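Local coordinates for protein muconate lactonizing enzyme (Corynebacterium glutamicum, PDB 3I4K) that belongs to the muconate lactonizing enzyme family of the enolase superfamily, with a magnesium ion held in its barrel domain, at residues P177-R189 against T209-V222. Numbering follows the deposited sequence.
Sequences PAEDTRRVAELAR and TALHYLPILAEAGV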
loop_
_atom_site.group_PDB
_atom_site.type_symbol
_atom_site.label_atom_id
_atom_site.label_comp_id
_atom_site.label_asym_id
_atom_site.label_seq_id
_atom_site.Cartn_x
_atom_site.Cartn_y
_atom_site.Cartn_z
ATOM N N PRO A 177 -0.019 1.710 40.425
ATOM C CA PRO A 177 -1.143 1.420 39.525
ATOM C C PRO A 177 -2.508 1.771 40.130
ATOM O O PRO A 177 -3.349 2.387 39.471
ATOM C CB PRO A 177 -0.999 -0.076 39.271
ATOM C CG PRO A 177 0.492 -0.269 39.314
ATOM C CD PRO A 177 0.877 0.542 40.534
ATOM N N ALA A 178 -2.715 1.385 41.386
ATOM C CA ALA A 178 -3.977 1.650 42.072
ATOM C C ALA A 178 -4.300 3.138 42.145
ATOM O O ALA A 178 -5.458 3.537 42.000
ATOM C CB ALA A 178 -3.944 1.060 43.480
ATOM N N GLU A 179 -3.280 3.960 42.378
ATOM C CA GLU A 179 -3.495 5.398 42.460
ATOM C C GLU A 179 -3.646 5.965 41.056
ATOM O O GLU A 179 -4.518 6.796 40.805
ATOM C CB GLU A 179 -2.331 6.076 43.197
ATOM C CG GLU A 179 -2.202 5.648 44.663
ATOM C CD GLU A 179 -1.084 6.375 45.406
ATOM O OE1 GLU A 179 -0.756 5.963 46.545
ATOM O OE2 GLU A 179 -0.535 7.358 44.855
ATOM N N ASP A 180 -2.806 5.495 40.140
ATOM C CA ASP A 180 -2.850 5.949 38.753
ATOM C C ASP A 180 -4.261 5.748 38.216
ATOM O O ASP A 180 -4.811 6.617 37.549
ATOM C CB ASP A 180 -1.856 5.146 37.910
ATOM C CG ASP A 180 -1.400 5.892 36.681
ATOM O OD1 ASP A 180 -1.796 7.071 36.535
ATOM O OD2 ASP A 180 -0.636 5.304 35.870
ATOM N N THR A 181 -4.836 4.590 38.532
ATOM C CA THR A 181 -6.187 4.230 38.108
ATOM C C THR A 181 -7.203 5.207 38.697
ATOM O O THR A 181 -8.094 5.705 37.997
ATOM C CB THR A 181 -6.542 2.795 38.579
ATOM O OG1 THR A 181 -5.747 1.843 37.860
ATOM C CG2 THR A 181 -8.017 2.494 38.356
ATOM N N ARG A 182 -7.060 5.469 39.994
ATOM C CA ARG A 182 -7.950 6.371 40.712
ATOM C C ARG A 182 -7.930 7.748 40.052
ATOM O O ARG A 182 -8.972 8.360 39.833
ATOM C CB ARG A 182 -7.497 6.469 42.173
ATOM C CG ARG A 182 -8.623 6.604 43.195
ATOM C CD ARG A 182 -8.477 5.534 44.278
ATOM N NE ARG A 182 -7.104 5.464 44.778
ATOM C CZ ARG A 182 -6.532 4.356 45.244
ATOM N NH1 ARG A 182 -7.217 3.219 45.281
ATOM N NH2 ARG A 182 -5.266 4.379 45.651
ATOM N N ARG A 183 -6.728 8.211 39.727
ATOM C CA ARG A 183 -6.513 9.500 39.086
ATOM C C ARG A 183 -7.323 9.617 37.798
ATOM O O ARG A 183 -8.041 10.600 37.588
ATOM C CB ARG A 183 -5.024 9.669 38.773
ATOM C CG ARG A 183 -4.661 10.963 38.076
ATOM C CD ARG A 183 -3.162 11.028 37.798
ATOM N NE ARG A 183 -2.722 10.029 36.825
ATOM C CZ ARG A 183 -2.622 10.250 35.514
ATOM N NH1 ARG A 183 -2.931 11.441 35.012
ATOM N NH2 ARG A 183 -2.198 9.283 34.703
ATOM N N VAL A 184 -7.205 8.605 36.940
ATOM C CA VAL A 184 -7.910 8.590 35.660
ATOM C C VAL A 184 -9.413 8.353 35.817
ATOM O O VAL A 184 -10.217 9.014 35.161
ATOM C CB VAL A 184 -7.308 7.515 34.711
ATOM C CG1 VAL A 184 -8.152 7.386 33.456
ATOM C CG2 VAL A 184 -5.880 7.903 34.338
ATOM N N ALA A 185 -9.794 7.415 36.679
ATOM C CA ALA A 185 -11.208 7.138 36.883
ATOM C C ALA A 185 -11.911 8.408 37.344
ATOM O O ALA A 185 -12.976 8.761 36.833
ATOM C CB ALA A 185 -11.389 6.032 37.916
ATOM N N GLU A 186 -11.304 9.098 38.310
ATOM C CA GLU A 186 -11.868 10.329 38.860
ATOM C C GLU A 186 -11.962 11.417 37.807
ATOM O O GLU A 186 -12.930 12.174 37.763
ATOM C CB GLU A 186 -11.029 10.821 40.051
ATOM C CG GLU A 186 -11.305 10.069 41.358
ATOM C CD GLU A 186 -10.418 10.522 42.521
ATOM O OE1 GLU A 186 -10.295 11.746 42.748
ATOM O OE2 GLU A 186 -9.853 9.645 43.216
ATOM N N LEU A 187 -10.952 11.497 36.955
ATOM C CA LEU A 187 -10.960 12.497 35.904
ATOM C C LEU A 187 -12.063 12.171 34.908
ATOM O O LEU A 187 -12.644 13.071 34.298
ATOM C CB LEU A 187 -9.601 12.525 35.203
ATOM C CG LEU A 187 -9.475 13.386 33.950
ATOM C CD1 LEU A 187 -8.016 13.720 33.729
ATOM C CD2 LEU A 187 -10.047 12.650 32.749
ATOM N N ALA A 188 -12.347 10.879 34.755
ATOM C CA ALA A 188 -13.373 10.416 33.829
ATOM C C ALA A 188 -14.770 10.768 34.321
ATOM O O ALA A 188 -15.670 11.021 33.524
ATOM C CB ALA A 188 -13.253 8.911 33.626
ATOM N N ARG A 189 -14.952 10.783 35.635
ATOM C CA ARG A 189 -16.253 11.116 36.196
ATOM C C ARG A 189 -16.562 12.593 36.031
ATOM O O ARG A 189 -17.719 12.999 36.083
ATOM C CB ARG A 189 -16.307 10.741 37.674
ATOM C CG ARG A 189 -16.382 9.246 37.902
ATOM C CD ARG A 189 -16.340 8.889 39.376
ATOM N NE ARG A 189 -16.267 7.442 39.565
ATOM C CZ ARG A 189 -15.341 6.662 39.015
ATOM N NH1 ARG A 189 -14.405 7.187 38.236
ATOM N NH2 ARG A 189 -15.344 5.354 39.248
ATOM N N THR A 209 -1.377 -6.690 36.127
ATOM C CA THR A 209 -1.809 -5.366 36.560
ATOM C C THR A 209 -2.859 -4.770 35.626
ATOM O O THR A 209 -3.807 -4.132 36.078
ATOM C CB THR A 209 -0.612 -4.384 36.661
ATOM O OG1 THR A 209 0.354 -4.896 37.593
ATOM C CG2 THR A 209 -1.085 -3.023 37.143
ATOM N N ALA A 210 -2.695 -4.971 34.321
ATOM C CA ALA A 210 -3.656 -4.428 33.366
ATOM C C ALA A 210 -5.024 -5.084 33.521
ATOM O O ALA A 210 -6.042 -4.405 33.562
ATOM C CB ALA A 210 -3.143 -4.606 31.935
ATOM N N LEU A 211 -5.037 -6.406 33.626
ATOM C CA LEU A 211 -6.280 -7.165 33.763
ATOM C C LEU A 211 -7.015 -6.864 35.063
ATOM O O LEU A 211 -8.238 -6.996 35.143
ATOM C CB LEU A 211 -5.987 -8.663 33.665
ATOM C CG LEU A 211 -5.454 -9.092 32.289
ATOM C CD1 LEU A 211 -4.951 -10.519 32.337
ATOM C CD2 LEU A 211 -6.552 -8.941 31.241
ATOM N N HIS A 212 -6.272 -6.451 36.079
ATOM C CA HIS A 212 -6.882 -6.140 37.363
ATOM C C HIS A 212 -7.506 -4.742 37.419
ATOM O O HIS A 212 -8.643 -4.585 37.848
ATOM C CB HIS A 212 -5.840 -6.299 38.478
ATOM C CG HIS A 212 -6.380 -6.067 39.854
ATOM N ND1 HIS A 212 -6.662 -4.808 40.342
ATOM C CD2 HIS A 212 -6.699 -6.935 40.843
ATOM C CE1 HIS A 212 -7.130 -4.911 41.573
ATOM N NE2 HIS A 212 -7.163 -6.191 41.901
ATOM N N TYR A 213 -6.782 -3.732 36.953
ATOM C CA TYR A 213 -7.280 -2.357 37.030
ATOM C C TYR A 213 -8.067 -1.797 35.846
ATOM O O TYR A 213 -9.001 -1.022 36.047
ATOM C CB TYR A 213 -6.113 -1.419 37.347
ATOM C CG TYR A 213 -5.476 -1.686 38.696
ATOM C CD1 TYR A 213 -6.017 -1.153 39.869
ATOM C CD2 TYR A 213 -4.351 -2.501 38.802
ATOM C CE1 TYR A 213 -5.447 -1.432 41.119
ATOM C CE2 TYR A 213 -3.779 -2.784 40.037
ATOM C CZ TYR A 213 -4.331 -2.246 41.190
ATOM O OH TYR A 213 -3.752 -2.537 42.402
ATOM N N LEU A 214 -7.701 -2.166 34.620
ATOM C CA LEU A 214 -8.410 -1.640 33.458
ATOM C C LEU A 214 -9.929 -1.775 33.572
ATOM O O LEU A 214 -10.654 -0.911 33.096
ATOM C CB LEU A 214 -7.902 -2.290 32.164
ATOM C CG LEU A 214 -6.451 -1.954 31.774
ATOM C CD1 LEU A 214 -6.117 -2.569 30.413
ATOM C CD2 LEU A 214 -6.267 -0.441 31.731
ATOM N N PRO A 215 -10.432 -2.854 34.203
ATOM C CA PRO A 215 -11.892 -2.982 34.321
ATOM C C PRO A 215 -12.481 -1.755 35.035
ATOM O O PRO A 215 -13.569 -1.288 34.693
ATOM C CB PRO A 215 -12.061 -4.258 35.141
ATOM C CG PRO A 215 -10.878 -5.079 34.724
ATOM C CD PRO A 215 -9.762 -4.053 34.738
ATOM N N ILE A 216 -11.749 -1.240 36.025
ATOM C CA ILE A 216 -12.185 -0.068 36.771
ATOM C C ILE A 216 -12.288 1.141 35.848
ATOM O O ILE A 216 -13.225 1.934 35.950
ATOM C CB ILE A 216 -11.211 0.254 37.926
ATOM C CG1 ILE A 216 -11.190 -0.910 38.914
ATOM C CG2 ILE A 216 -11.646 1.536 38.648
ATOM C CD1 ILE A 216 -10.053 -0.837 39.916
ATOM N N LEU A 217 -11.325 1.282 34.945
ATOM C CA LEU A 217 -11.345 2.388 33.995
ATOM C C LEU A 217 -12.462 2.228 32.975
ATOM O O LEU A 217 -13.015 3.219 32.495
ATOM C CB LEU A 217 -10.004 2.506 33.265
ATOM C CG LEU A 217 -8.809 2.874 34.146
ATOM C CD1 LEU A 217 -7.599 3.144 33.274
ATOM C CD2 LEU A 217 -9.137 4.111 34.972
ATOM N N ALA A 218 -12.796 0.983 32.642
ATOM C CA ALA A 218 -13.861 0.714 31.681
ATOM C C ALA A 218 -15.211 1.128 32.263
ATOM O O ALA A 218 -16.063 1.698 31.571
ATOM C CB ALA A 218 -13.881 -0.768 31.322
ATOM N N GLU A 219 -15.402 0.829 33.543
ATOM C CA GLU A 219 -16.641 1.167 34.223
ATOM C C GLU A 219 -16.753 2.680 34.360
ATOM O O GLU A 219 -17.855 3.225 34.390
ATOM C CB GLU A 219 -16.678 0.503 35.602
ATOM C CG GLU A 219 -17.998 0.667 36.347
ATOM C CD GLU A 219 -18.067 -0.182 37.609
ATOM O OE1 GLU A 219 -17.242 0.031 38.528
ATOM O OE2 GLU A 219 -18.949 -1.068 37.680
ATOM N N ALA A 220 -15.606 3.356 34.426
ATOM C CA ALA A 220 -15.572 4.813 34.565
ATOM C C ALA A 220 -15.810 5.538 33.241
ATOM O O ALA A 220 -15.945 6.761 33.214
ATOM C CB ALA A 220 -14.237 5.254 35.163
ATOM N N GLY A 221 -15.834 4.788 32.143
ATOM C CA GLY A 221 -16.076 5.411 30.858
ATOM C C GLY A 221 -14.926 5.490 29.877
ATOM O O GLY A 221 -15.125 5.969 28.764
ATOM N N VAL A 222 -13.729 5.046 30.252
ATOM C CA VAL A 222 -12.615 5.094 29.304
ATOM C C VAL A 222 -12.985 4.185 28.120
ATOM O O VAL A 222 -13.331 3.021 28.310
ATOM C CB VAL A 222 -11.294 4.622 29.955
ATOM C CG1 VAL A 222 -10.198 4.560 28.912
ATOM C CG2 VAL A 222 -10.896 5.578 31.071
#
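Thr181 and Leu217 meet at the middle of two neighbouring helices of the TIM-barrel domain, a good example of how successive beta-alpha units pack around such a barrel. Helices 177-189 and 207-219 flank strand 196-200 and run nearly parallel; the axes of 177-189 and 209-219 approach to 9.2 Å at an angle of 10°. No hydrogen bond joins them, and the contact is made by van der Waals packing. The side toward the barrel is buried and closely packed. There CD2 of Leu217 touches both the carbonyl O of Thr181 and CG1 of Val184, 3.7 Å from the latter. That CG1 stands anti to the backbone N (chi1 173°) and also meets CG2 of Val222, and both valines rest on Ile199 of the strand. Further along, Ala185 and Ala188 leave room for Ala220, whose CB lies 4.0 Å from CB of Ala185; Gly221, with positive phi, is the first residue to leave helical geometry, in a Schellman motif. Ile216 and Arg189, both exposed, form the looser solvent edge: Ile216 CG2 meets CG2 of Thr181, while the guanidinium of Arg189 comes obliquely to CB of Ala220. At the N-terminal end, CB of Pro177 touches CG2 of Thr209 at 3.6 Å, and the Tyr213 ring lies with one face under Pro177 O and Ala178 N. Thr181 OG1, 3.3 Å from CB of Tyr213, turns back to donate a 2.9 Å hydrogen bond to Pro177 O, on the opposite face of that carbonyl from Thr181 N.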